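PDB 6SXJ: streptomycin 3''-adenylyltransferase from Enterococcus faecalis, which transfers the adenylyl group of ATP to the 9-hydroxyl of spectinomycin, giving bacteria resistance to that antibiotic but not to streptomycin. Local coordinates for residues Asn13-Ile18 and Arg83-Thr88; Tyr31-Gly36 and Leu134-Arg139; Arg164-Ser169 and Asn250-Leu255; Ile192-Met195 and Lys199-Pro202. All coordinates share one frame; numbering follows the deposited sequence.

Interaction 1. Residues Asn13-Ile18 and Arg83-Thr88; sequences NKVKKI and RYIELT
The chi1 of Val15, 171°, splits its two methyls over two targets: CG1 lies opposite the backbone N and beside the carbonyl carbon, while CG2 is turned back beside the backbone N. From the strand, Ile85 answers with chi1 -68°, which swings CG1 to the far side from its carbonyl carbon, and an extended chi2 then carries CD1 out to the helix. Leu87 brings its CD1 up to the same valine. The result is a forked contact. Val15 CG2 stands 3.7 Å from Ile85 CD1, and Val15 CG1 is 3.9 Å from Leu87 CD1. In both pairs the side chains slide past each other in opposite directions, and the terminal methyls of Ile85 and Leu87 meet the two valine methyls. The nearest backbone approach, 8.9 Å between Val15 CA and Ile85 CA, is bridged by these branches alone.

Ile85 and Leu87 are two residues apart on strand 85-91, and both side chains leave the backbone on the face that meets helix 8-23. This is helix-on-sheet packing within the nucleotidyltransferase domain. The same layer is widened by Phe49 of strand 47-53, which touches both Val15 and Leu87, and by Ile69 of helix 59-69, which touches Ile85.

All three residues are buried, and no hydrogen bond or ion pair joins the two segments. With just 113 Å² buried in total, the contact consists of ordinary van der Waals separations between aliphatic branches, which implies that helix and strand are held here by shape fit and exclusion of water.

Interaction 2. Residues Tyr31-Gly36 and Leu134-Arg139; sequences YMFGSG and LYQAKR
Gln136 NE2 is hydrogen-bonded to Glu38 OE2 and at the same time lies 3.7 Å from Gly34 CA, so the amide end of this glutamine is held beside the turn that follows strand 27-33. That turn, Gly34-Ser35, is the Gly-Ser motif characteristic of the nucleotidyltransferase fold, with Gly34 at the N-cap position of helix 35-38. The phi of Gly34 is positive, 94°; with this backbone a CB would press on the carbonyl O of Phe33, a difficulty glycine does not have.

Gln136 reaches the turn with CG anti to the backbone N (chi1 180°) and the chain extended beyond CG. Its OE1 sits at the edge of the Phe33 ring, near the ring plane, 4.3 Å from Phe33 CD2. Phe33 itself has chi1 67°, which places CG between its backbone N and carbonyl carbon. The rest of the contact is apolar: the backbones come within 5.3 Å at Phe33 CA and Ala137 CA, an approach that the small methyl of Ala137 accommodates.

Strand 47-53 backs the ring through Asp48 and Leu50. One residue on from Gln136, Ala137 CB lies 3.9 Å from Phe33 CB.

Interaction 3. Residues Arg164-Ser169 and Asn250-Leu255; sequences RAIMDS and NRLKKL
Met167 and Leu252 meet tip to tip, and this pair is the tight part of the contact. The thioether chain is bent at chi2 (-42°) and again at chi3 (-64°), and the fold in the chain brings its methyl toward helix 241-253 although the CB itself does not point there. Met167 CE ends 3.7 Å from Leu252 CG. The sulfur is close behind it, with Met167 SD 4.1 Å from Leu252 CD1. Leu252 has its CG opposite the backbone N, chi1 173°, which presents the branch point of the leucine to the methionine.

Packing thins away from this pair. Ile166 adds a looser touch, its CG2 4.3 Å from Leu252 CD1. Toward the surface, Met167 CE passes 4.2 Å from Lys253 CA and, more loosely, 4.5 Å from Lys253 CG. Lys253 is exposed, and its chain leads away from helix 159-173, so the lysine contributes the aliphatic base of its side chain and no polar bond. The evidence for an apolar, partly open interface is consistent: no hydrogen bond crosses, and 152 Å² is buried in total. The closest alpha carbons, Met167 CA and Lys253 CA, are 7.8 Å apart.

The contact joins the first and last long helices of the C-terminal domain near the end of helix 241-253, where Lys254 is the first residue to leave helical angles. Helix 181-196 lies against both partners: Thr194 touches Ile166, Met195 touches Met167, and Ile192 touches Leu252. Ala165 and Ile166 also rest on Ile132 of helix 130-139.

Interaction 4. Residues Ile192-Met195 and Lys199-Pro202; sequences ILTM and KIIP
The side chains of Leu193 and Ile201 cross at about a right angle, with their CD1 atoms meeting in the first shell. The modelled separation of 3.3 Å between Leu193 CD1 and Ile201 CD1 is tighter than usual van der Waals contact, so the two methyls certainly touch but the exact distance is doubtful. Next to this pair, Thr194 borders the carbonyl of Lys199: Thr194 CA lies 3.3 Å from Lys199 O, a CA-H...O contact with an angle of 129° at the hydrogen, and Thr194 CB is 3.4 Å from the same oxygen. The threonine side chain then runs beside Ile200, pointing the same way, with Thr194 OG1 4.0 Å from Ile200 CG1.

A second shell fixes the approach. The backbone N of Lys199 is hydrogen-bonded to Thr197 OG1, which also makes a weak hydrogen bond with Leu193 O, tying the returning chain to the end of helix 181-196. Ile201 has chi1 84°, which sends CG1 between its backbone N and carbonyl carbon and turns CD1 toward Leu193. Beyond them, Ala206 of helix 203-212 touches both Leu193 and Ile201, and Pro202 occupies the N-cap position of that helix.

The contact is thus a compact helix-to-helix connection in the C-terminal domain. No conventional hydrogen bond links its two segments; what crosses between them is mainly van der Waals packing plus one bent CA-H...O contact, to which Thr197 adds its hydrogen bond with Lys199 N.

From the N terminus, interaction 1 closes a loop from helix 8-23 to strand 85-91, and interaction 2 runs from the end of strand 27-33 to helix 130-139. Their segments alternate along the chain, so the two closures cross, and both reach the same mixed sheet. Interaction 3 follows in series, closing a loop from helix 159-173 to the C-terminal helix 241-253; within that span lies the short reversal of interaction 4. Interactions 3 and 4 touch, with Arg251 NH1 3.7 Å from Ile192 CG2. Interaction 4 also meets interaction 2, where Gln136 NE2 is 3.5 Å from Ile200 CG2, joining helix 130-139 to the loop before helix 203-212.

Interaction 1. Residues Asn13-Ile18 and Arg83-Thr88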
loop_
_atom_site.group_PDB
_atom_site.type_symbol
_atom_site.label_atom_id
_atom_site.label_comp_id
_atom_site.label_asym_id
_atom_site.label_seq_id
_atom_site.Cartn_x
_atom_site.Cartn_y
_atom_site.Cartn_z
ATOM N N ASN A 13 -2.904 14.256 -12.468
ATOM C CA ASN A 13 -4.014 14.827 -13.221
ATOM C C ASN A 13 -4.581 13.831 -14.223
ATOM O O ASN A 13 -5.801 13.761 -14.410
ATOM C CB ASN A 13 -3.561 16.096 -13.935
ATOM C CG ASN A 13 -4.709 17.019 -14.240
ATOM O OD1 ASN A 13 -5.076 17.205 -15.402
ATOM N ND2 ASN A 13 -5.298 17.601 -13.194
ATOM N N LYS A 14 -3.715 13.065 -14.890
ATOM C CA LYS A 14 -4.196 12.047 -15.818
ATOM C C LYS A 14 -4.998 10.971 -15.091
ATOM O O LYS A 14 -5.995 10.472 -15.619
ATOM C CB LYS A 14 -3.020 11.420 -16.568
ATOM C CG LYS A 14 -2.874 11.898 -18.005
ATOM C CD LYS A 14 -1.421 12.070 -18.406
ATOM C CE LYS A 14 -1.260 12.802 -19.733
ATOM N NZ LYS A 14 -1.986 12.087 -20.861
ATOM N N VAL A 15 -4.590 10.615 -13.871
ATOM C CA VAL A 15 -5.350 9.629 -13.102
ATOM C C VAL A 15 -6.749 10.153 -12.808
ATOM O O VAL A 15 -7.738 9.417 -12.920
ATOM C CB VAL A 15 -4.606 9.261 -11.804
ATOM C CG1 VAL A 15 -5.510 8.410 -10.892
ATOM C CG2 VAL A 15 -3.306 8.519 -12.120
ATOM N N LYS A 16 -6.854 11.432 -12.429
ATOM C CA LYS A 16 -8.158 12.014 -12.116
ATOM C C LYS A 16 -9.079 11.983 -13.326
ATOM O O LYS A 16 -10.272 11.680 -13.206
ATOM C CB LYS A 16 -7.992 13.453 -11.628
ATOM C CG LYS A 16 -7.058 13.623 -10.445
ATOM C CD LYS A 16 -6.630 15.090 -10.286
ATOM C CE LYS A 16 -7.810 16.045 -10.335
ATOM N NZ LYS A 16 -7.386 17.469 -10.102
ATOM N N LYS A 17 -8.545 12.302 -14.501
ATOM C CA LYS A 17 -9.385 12.378 -15.690
ATOM C C LYS A 17 -9.743 10.990 -16.199
ATOM O O LYS A 17 -10.875 10.765 -16.651
ATOM C CB LYS A 17 -8.679 13.204 -16.759
ATOM C CG LYS A 17 -8.502 14.676 -16.332
ATOM C CD LYS A 17 -7.532 15.427 -17.226
ATOM C CE LYS A 17 -7.624 16.939 -17.008
ATOM N NZ LYS A 17 -8.976 17.481 -17.319
ATOM N N ILE A 18 -8.806 10.042 -16.110
ATOM C CA ILE A 18 -9.140 8.656 -16.439
ATOM C C ILE A 18 -10.357 8.221 -15.642
ATOM O O ILE A 18 -11.369 7.774 -16.198
ATOM C CB ILE A 18 -7.944 7.726 -16.173
ATOM C CG1 ILE A 18 -6.867 7.930 -17.238
ATOM C CG2 ILE A 18 -8.407 6.258 -16.158
ATOM C CD1 ILE A 18 -5.480 7.575 -16.757
ATOM N N ARG A 83 6.737 8.053 -10.968
ATOM C CA ARG A 83 6.404 7.419 -9.702
ATOM C C ARG A 83 5.521 6.198 -9.945
ATOM O O ARG A 83 4.821 6.113 -10.956
ATOM C CB ARG A 83 5.680 8.401 -8.778
ATOM C CG ARG A 83 6.346 9.783 -8.694
ATOM C CD ARG A 83 5.474 10.772 -7.938
ATOM N NE ARG A 83 6.164 12.031 -7.647
ATOM C CZ ARG A 83 6.881 12.256 -6.552
ATOM N NH1 ARG A 83 7.016 11.306 -5.640
ATOM N NH2 ARG A 83 7.462 13.436 -6.371
ATOM N N TYR A 84 5.551 5.258 -9.005
ATOM C CA TYR A 84 4.600 4.154 -9.048
ATOM C C TYR A 84 3.209 4.680 -8.732
ATOM O O TYR A 84 3.029 5.467 -7.800
ATOM C CB TYR A 84 4.965 3.070 -8.033
ATOM C CG TYR A 84 6.197 2.266 -8.358
ATOM C CD1 TYR A 84 6.277 1.507 -9.519
ATOM C CD2 TYR A 84 7.273 2.248 -7.487
ATOM C CE1 TYR A 84 7.403 0.769 -9.803
ATOM C CE2 TYR A 84 8.398 1.521 -7.762
ATOM C CZ TYR A 84 8.463 0.776 -8.918
ATOM O OH TYR A 84 9.601 0.040 -9.183
ATOM N N ILE A 85 2.221 4.242 -9.502
ATOM C CA ILE A 85 0.817 4.466 -9.177
ATOM C C ILE A 85 0.242 3.184 -8.577
ATOM O O ILE A 85 0.351 2.107 -9.167
ATOM C CB ILE A 85 0.017 4.891 -10.416
ATOM C CG1 ILE A 85 0.458 6.292 -10.885
ATOM C CG2 ILE A 85 -1.472 4.909 -10.111
ATOM C CD1 ILE A 85 -0.116 6.652 -12.197
ATOM N N GLU A 86 -0.380 3.312 -7.410
ATOM C CA GLU A 86 -1.160 2.257 -6.787
ATOM C C GLU A 86 -2.562 2.807 -6.597
ATOM O O GLU A 86 -2.727 3.899 -6.043
ATOM C CB GLU A 86 -0.538 1.852 -5.455
ATOM C CG GLU A 86 -0.698 0.405 -5.078
ATOM C CD GLU A 86 0.176 0.065 -3.892
ATOM O OE1 GLU A 86 1.418 0.035 -4.053
ATOM O OE2 GLU A 86 -0.375 -0.129 -2.793
ATOM N N LEU A 87 -3.560 2.081 -7.086
ATOM C CA LEU A 87 -4.936 2.557 -7.038
ATOM C C LEU A 87 -5.869 1.424 -6.650
ATOM O O LEU A 87 -5.897 0.393 -7.323
ATOM C CB LEU A 87 -5.370 3.132 -8.390
ATOM C CG LEU A 87 -6.748 3.796 -8.430
ATOM C CD1 LEU A 87 -6.688 5.090 -9.264
ATOM C CD2 LEU A 87 -7.773 2.866 -9.008
ATOM N N THR A 88 -6.667 1.652 -5.605
ATOM C CA THR A 88 -7.654 0.705 -5.108
ATOM C C THR A 88 -9.048 1.300 -5.244
ATOM O O THR A 88 -9.251 2.493 -4.991
ATOM C CB THR A 88 -7.404 0.359 -3.635
ATOM O OG1 THR A 88 -6.102 -0.213 -3.492
ATOM C CG2 THR A 88 -8.453 -0.614 -3.133
#

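Interaction 2. Residues Tyr31-Gly36 and Leu134-Arg139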
loop_
_atom_site.group_PDB
_atom_site.type_symbol
_atom_site.label_atom_id
_atom_site.label_comp_id
_atom_site.label_asym_id
_atom_site.label_seq_id
_atom_site.Cartn_x
_atom_site.Cartn_y
_atom_site.Cartn_z
ATOM N N TYR A 31 -9.407 9.947 -3.786
ATOM C CA TYR A 31 -8.567 10.400 -2.689
ATOM C C TYR A 31 -7.159 9.858 -2.866
ATOM O O TYR A 31 -6.961 8.762 -3.392
ATOM C CB TYR A 31 -9.136 9.958 -1.327
ATOM C CG TYR A 31 -10.613 10.241 -1.189
ATOM C CD1 TYR A 31 -11.552 9.352 -1.681
ATOM C CD2 TYR A 31 -11.066 11.416 -0.600
ATOM C CE1 TYR A 31 -12.899 9.614 -1.583
ATOM C CE2 TYR A 31 -12.420 11.681 -0.492
ATOM C CZ TYR A 31 -13.330 10.779 -0.986
ATOM O OH TYR A 31 -14.680 11.037 -0.889
ATOM N N MET A 32 -6.181 10.638 -2.418
ATOM C CA MET A 32 -4.809 10.179 -2.297
ATOM C C MET A 32 -4.458 10.053 -0.821
ATOM O O MET A 32 -4.981 10.783 0.026
ATOM C CB MET A 32 -3.847 11.123 -3.008
ATOM C CG MET A 32 -4.251 11.466 -4.423
ATOM S SD MET A 32 -2.840 12.025 -5.435
ATOM C CE MET A 32 -2.210 13.373 -4.590
ATOM N N PHE A 33 -3.597 9.095 -0.508
ATOM C CA PHE A 33 -3.206 8.837 0.870
ATOM C C PHE A 33 -1.778 8.306 0.885
ATOM O O PHE A 33 -1.126 8.187 -0.158
ATOM C CB PHE A 33 -4.170 7.849 1.533
ATOM C CG PHE A 33 -4.117 6.463 0.943
ATOM C CD1 PHE A 33 -4.786 6.174 -0.235
ATOM C CD2 PHE A 33 -3.403 5.456 1.566
ATOM C CE1 PHE A 33 -4.747 4.911 -0.782
ATOM C CE2 PHE A 33 -3.359 4.171 1.021
ATOM C CZ PHE A 33 -4.034 3.900 -0.153
ATOM N N GLY A 34 -1.282 8.012 2.077
ATOM C CA GLY A 34 0.006 7.367 2.205
ATOM C C GLY A 34 1.150 8.339 2.412
ATOM O O GLY A 34 0.976 9.518 2.737
ATOM N N SER A 35 2.360 7.810 2.201
ATOM C CA SER A 35 3.575 8.563 2.500
ATOM C C SER A 35 3.562 9.940 1.848
ATOM O O SER A 35 4.056 10.912 2.429
ATOM C CB SER A 35 4.806 7.776 2.043
ATOM O OG SER A 35 4.810 7.616 0.633
ATOM N N GLY A 36 3.006 10.043 0.639
ATOM C CA GLY A 36 3.014 11.317 -0.058
ATOM C C GLY A 36 2.149 12.370 0.604
ATOM O O GLY A 36 2.457 13.563 0.537
ATOM N N LEU A 134 -7.581 1.614 4.571
ATOM C CA LEU A 134 -8.745 2.422 4.916
ATOM C C LEU A 134 -8.549 3.112 6.258
ATOM O O LEU A 134 -8.980 4.255 6.448
ATOM C CB LEU A 134 -10.001 1.551 4.933
ATOM C CG LEU A 134 -10.359 0.845 3.624
ATOM C CD1 LEU A 134 -11.603 -0.017 3.795
ATOM C CD2 LEU A 134 -10.560 1.863 2.514
ATOM N N TYR A 135 -7.898 2.436 7.204
ATOM C CA TYR A 135 -7.580 3.081 8.473
ATOM C C TYR A 135 -6.611 4.237 8.257
ATOM O O TYR A 135 -6.816 5.342 8.770
ATOM C CB TYR A 135 -6.995 2.059 9.447
ATOM C CG TYR A 135 -6.631 2.633 10.791
ATOM C CD1 TYR A 135 -7.569 2.710 11.813
ATOM C CD2 TYR A 135 -5.344 3.095 11.043
ATOM C CE1 TYR A 135 -7.235 3.241 13.047
ATOM C CE2 TYR A 135 -5.002 3.620 12.270
ATOM C CZ TYR A 135 -5.951 3.693 13.267
ATOM O OH TYR A 135 -5.607 4.216 14.492
ATOM N N GLN A 136 -5.545 3.993 7.493
ATOM C CA GLN A 136 -4.592 5.048 7.169
ATOM C C GLN A 136 -5.278 6.189 6.428
ATOM O O GLN A 136 -5.212 7.349 6.844
ATOM C CB GLN A 136 -3.455 4.462 6.331
ATOM C CG GLN A 136 -2.387 5.448 5.914
ATOM C CD GLN A 136 -1.165 4.765 5.320
ATOM O OE1 GLN A 136 -1.239 3.633 4.853
ATOM N NE2 GLN A 136 -0.033 5.456 5.341
ATOM N N ALA A 137 -5.948 5.870 5.318
ATOM C CA ALA A 137 -6.587 6.901 4.511
ATOM C C ALA A 137 -7.619 7.682 5.316
ATOM O O ALA A 137 -7.700 8.911 5.207
ATOM C CB ALA A 137 -7.239 6.268 3.282
ATOM N N LYS A 138 -8.420 6.986 6.127
ATOM C CA LYS A 138 -9.475 7.653 6.882
ATOM C C LYS A 138 -8.912 8.705 7.826
ATOM O O LYS A 138 -9.563 9.727 8.076
ATOM C CB LYS A 138 -10.293 6.620 7.661
ATOM C CG LYS A 138 -11.616 7.143 8.195
ATOM C CD LYS A 138 -12.631 6.020 8.402
ATOM C CE LYS A 138 -13.895 6.530 9.090
ATOM N NZ LYS A 138 -13.704 6.706 10.560
ATOM N N ARG A 139 -7.702 8.490 8.348
ATOM C CA ARG A 139 -7.133 9.442 9.295
ATOM C C ARG A 139 -6.462 10.617 8.598
ATOM O O ARG A 139 -6.476 11.733 9.130
ATOM C CB ARG A 139 -6.125 8.745 10.209
ATOM C CG ARG A 139 -6.759 7.825 11.249
ATOM C CD ARG A 139 -5.735 6.878 11.867
ATOM N NE ARG A 139 -4.740 7.583 12.676
ATOM C CZ ARG A 139 -3.450 7.689 12.363
ATOM N NH1 ARG A 139 -2.982 7.135 11.252
ATOM N NH2 ARG A 139 -2.625 8.352 13.164
#

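Interaction 3. Residues Arg164-Ser169 and Asn250-Leu255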
loop_
_atom_site.group_PDB
_atom_site.type_symbol
_atom_site.label_atom_id
_atom_site.label_comp_id
_atom_site.label_asym_id
_atom_site.label_seq_id
_atom_site.Cartn_x
_atom_site.Cartn_y
_atom_site.Cartn_z
ATOM N N ARG A 164 -5.781 -7.292 14.033
ATOM C CA ARG A 164 -5.943 -8.545 13.332
ATOM C C ARG A 164 -5.333 -8.493 11.947
ATOM O O ARG A 164 -4.876 -9.520 11.441
ATOM C CB ARG A 164 -7.419 -8.870 13.214
ATOM C CG ARG A 164 -7.731 -10.249 12.621
ATOM C CD ARG A 164 -8.927 -10.958 13.322
ATOM N NE ARG A 164 -10.103 -10.104 13.372
ATOM C CZ ARG A 164 -11.177 -10.289 12.619
ATOM N NH1 ARG A 164 -11.224 -11.310 11.777
ATOM N NH2 ARG A 164 -12.196 -9.451 12.708
ATOM N N ALA A 165 -5.415 -7.334 11.280
ATOM C CA ALA A 165 -4.873 -7.192 9.933
ATOM C C ALA A 165 -3.354 -7.323 9.933
ATOM O O ALA A 165 -2.782 -8.091 9.148
ATOM C CB ALA A 165 -5.304 -5.841 9.357
ATOM N N ILE A 166 -2.680 -6.576 10.810
ATOM C CA ILE A 166 -1.219 -6.595 10.826
ATOM C C ILE A 166 -0.698 -7.988 11.155
ATOM O O ILE A 166 0.243 -8.482 10.520
ATOM C CB ILE A 166 -0.688 -5.545 11.818
ATOM C CG1 ILE A 166 -0.818 -4.138 11.229
ATOM C CG2 ILE A 166 0.765 -5.852 12.185
ATOM C CD1 ILE A 166 -0.480 -3.031 12.198
ATOM N N MET A 167 -1.287 -8.646 12.156
ATOM C CA MET A 167 -0.779 -9.948 12.572
ATOM C C MET A 167 -0.948 -10.986 11.472
ATOM O O MET A 167 -0.046 -11.791 11.213
ATOM C CB MET A 167 -1.497 -10.410 13.835
ATOM C CG MET A 167 -1.487 -9.432 14.990
ATOM S SD MET A 167 0.086 -8.605 15.252
ATOM C CE MET A 167 1.153 -9.963 15.680
ATOM N N ASP A 168 -2.101 -10.992 10.812
ATOM C CA ASP A 168 -2.322 -11.978 9.762
ATOM C C ASP A 168 -1.348 -11.773 8.602
ATOM O O ASP A 168 -0.858 -12.744 8.014
ATOM C CB ASP A 168 -3.770 -11.908 9.276
ATOM C CG ASP A 168 -4.748 -12.600 10.211
ATOM O OD1 ASP A 168 -4.296 -13.135 11.236
ATOM O OD2 ASP A 168 -5.967 -12.606 9.920
ATOM N N SER A 169 -0.987 -10.521 8.315
ATOM C CA SER A 169 -0.039 -10.260 7.236
ATOM C C SER A 169 1.375 -10.675 7.623
ATOM O O SER A 169 2.119 -11.219 6.798
ATOM C CB SER A 169 -0.067 -8.781 6.866
ATOM O OG SER A 169 1.005 -8.466 5.998
ATOM N N ASN A 250 8.744 -11.938 16.767
ATOM C CA ASN A 250 8.502 -12.137 18.192
ATOM C C ASN A 250 8.277 -10.804 18.896
ATOM O O ASN A 250 7.318 -10.649 19.659
ATOM C CB ASN A 250 9.665 -12.910 18.812
ATOM C CG ASN A 250 9.640 -14.394 18.444
ATOM O OD1 ASN A 250 10.633 -14.944 17.963
ATOM N ND2 ASN A 250 8.497 -15.043 18.665
ATOM N N ARG A 251 9.144 -9.820 18.638
ATOM C CA ARG A 251 8.910 -8.472 19.156
ATOM C C ARG A 251 7.497 -8.000 18.837
ATOM O O ARG A 251 6.818 -7.415 19.689
ATOM C CB ARG A 251 9.944 -7.515 18.563
ATOM C CG ARG A 251 10.030 -6.140 19.197
ATOM C CD ARG A 251 10.847 -5.229 18.286
ATOM N NE ARG A 251 11.614 -4.212 18.994
ATOM C CZ ARG A 251 11.073 -3.184 19.639
ATOM N NH1 ARG A 251 9.754 -3.046 19.683
ATOM N NH2 ARG A 251 11.850 -2.299 20.249
ATOM N N LEU A 252 7.032 -8.263 17.614
ATOM C CA LEU A 252 5.687 -7.854 17.224
ATOM C C LEU A 252 4.626 -8.662 17.958
ATOM O O LEU A 252 3.615 -8.107 18.403
ATOM C CB LEU A 252 5.528 -8.006 15.712
ATOM C CG LEU A 252 4.149 -7.801 15.077
ATOM C CD1 LEU A 252 3.601 -6.417 15.365
ATOM C CD2 LEU A 252 4.245 -8.046 13.566
ATOM N N LYS A 253 4.838 -9.973 18.100
ATOM C CA LYS A 253 3.844 -10.826 18.743
ATOM C C LYS A 253 3.562 -10.416 20.184
ATOM O O LYS A 253 2.526 -10.807 20.732
ATOM C CB LYS A 253 4.302 -12.286 18.699
ATOM C CG LYS A 253 4.005 -12.993 17.387
ATOM C CD LYS A 253 5.056 -14.066 17.090
ATOM C CE LYS A 253 4.536 -15.475 17.394
ATOM N NZ LYS A 253 5.615 -16.510 17.264
ATOM N N LYS A 254 4.456 -9.651 20.813
ATOM C CA LYS A 254 4.204 -9.076 22.129
ATOM C C LYS A 254 3.394 -7.786 22.055
ATOM O O LYS A 254 3.343 -7.046 23.045
ATOM C CB LYS A 254 5.526 -8.806 22.853
ATOM C CG LYS A 254 6.558 -9.913 22.731
ATOM C CD LYS A 254 5.984 -11.265 23.151
ATOM C CE LYS A 254 5.901 -12.230 21.971
ATOM N NZ LYS A 254 4.800 -13.237 22.120
ATOM N N LEU A 255 2.764 -7.521 20.912
ATOM C CA LEU A 255 2.080 -6.256 20.636
ATOM C C LEU A 255 2.712 -5.080 21.366
ATOM O O LEU A 255 3.670 -4.482 20.876
ATOM C CB LEU A 255 0.591 -6.359 20.996
ATOM C CG LEU A 255 0.179 -6.855 22.384
ATOM C CD1 LEU A 255 -0.052 -5.685 23.326
ATOM C CD2 LEU A 255 -1.076 -7.722 22.289
#

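Interaction 4. Residues Ile192-Met195 and Lys199-Pro202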
loop_
_atom_site.group_PDB
_atom_site.type_symbol
_atom_site.label_atom_id
_atom_site.label_comp_id
_atom_site.label_asym_id
_atom_site.label_seq_id
_atom_site.Cartn_x
_atom_site.Cartn_y
_atom_site.Cartn_z
ATOM N N ILE A 192 5.552 -2.861 13.552
ATOM C CA ILE A 192 5.752 -2.779 14.992
ATOM C C ILE A 192 5.384 -1.391 15.501
ATOM O O ILE A 192 4.667 -1.238 16.495
ATOM C CB ILE A 192 7.201 -3.155 15.351
ATOM C CG1 ILE A 192 7.382 -4.675 15.265
ATOM C CG2 ILE A 192 7.547 -2.641 16.737
ATOM C CD1 ILE A 192 8.822 -5.110 15.186
ATOM N N LEU A 193 5.849 -0.359 14.795
ATOM C CA LEU A 193 5.532 1.006 15.190
ATOM C C LEU A 193 4.033 1.218 15.299
ATOM O O LEU A 193 3.543 1.631 16.355
ATOM C CB LEU A 193 6.149 1.986 14.200
ATOM C CG LEU A 193 7.649 2.197 14.418
ATOM C CD1 LEU A 193 8.259 3.124 13.382
ATOM C CD2 LEU A 193 7.928 2.694 15.821
ATOM N N THR A 194 3.285 0.880 14.239
ATOM C CA THR A 194 1.868 1.201 14.214
ATOM C C THR A 194 1.095 0.429 15.279
ATOM O O THR A 194 0.119 0.963 15.811
ATOM C CB THR A 194 1.287 0.971 12.819
ATOM O OG1 THR A 194 -0.135 1.015 12.932
ATOM C CG2 THR A 194 1.725 -0.335 12.242
ATOM N N MET A 195 1.540 -0.774 15.672
ATOM C CA MET A 195 0.791 -1.483 16.698
ATOM C C MET A 195 1.020 -0.920 18.082
ATOM O O MET A 195 0.153 -1.110 18.928
ATOM C CB MET A 195 1.120 -2.962 16.738
ATOM C CG MET A 195 0.198 -3.737 17.599
ATOM S SD MET A 195 -0.368 -5.277 16.906
ATOM C CE MET A 195 -1.505 -4.670 15.722
ATOM N N LYS A 199 0.416 5.181 14.820
ATOM C CA LYS A 199 0.546 5.884 13.555
ATOM C C LYS A 199 1.331 5.043 12.556
ATOM O O LYS A 199 2.214 4.265 12.930
ATOM C CB LYS A 199 1.244 7.237 13.748
ATOM C CG LYS A 199 1.165 7.803 15.164
ATOM C CD LYS A 199 1.898 9.145 15.284
ATOM C CE LYS A 199 1.247 10.229 14.429
ATOM N NZ LYS A 199 1.499 11.606 14.951
ATOM N N ILE A 200 0.995 5.203 11.279
ATOM C CA ILE A 200 1.736 4.577 10.191
ATOM C C ILE A 200 2.791 5.558 9.709
ATOM O O ILE A 200 2.574 6.774 9.711
ATOM C CB ILE A 200 0.800 4.162 9.039
ATOM C CG1 ILE A 200 -0.138 3.049 9.497
ATOM C CG2 ILE A 200 1.610 3.704 7.831
ATOM C CD1 ILE A 200 -1.261 2.765 8.530
ATOM N N ILE A 201 3.946 5.038 9.301
ATOM C CA ILE A 201 5.017 5.889 8.786
ATOM C C ILE A 201 5.764 5.158 7.674
ATOM O O ILE A 201 5.547 3.954 7.471
ATOM C CB ILE A 201 5.980 6.327 9.904
ATOM C CG1 ILE A 201 7.046 5.257 10.149
ATOM C CG2 ILE A 201 5.224 6.625 11.196
ATOM C CD1 ILE A 201 8.018 5.608 11.262
ATOM N N PRO A 202 6.657 5.832 6.948
ATOM C CA PRO A 202 7.312 5.190 5.802
ATOM C C PRO A 202 8.323 4.147 6.245
ATOM O O PRO A 202 8.859 4.182 7.354
ATOM C CB PRO A 202 8.001 6.351 5.070
ATOM C CG PRO A 202 7.517 7.622 5.741
ATOM C CD PRO A 202 7.104 7.225 7.125
#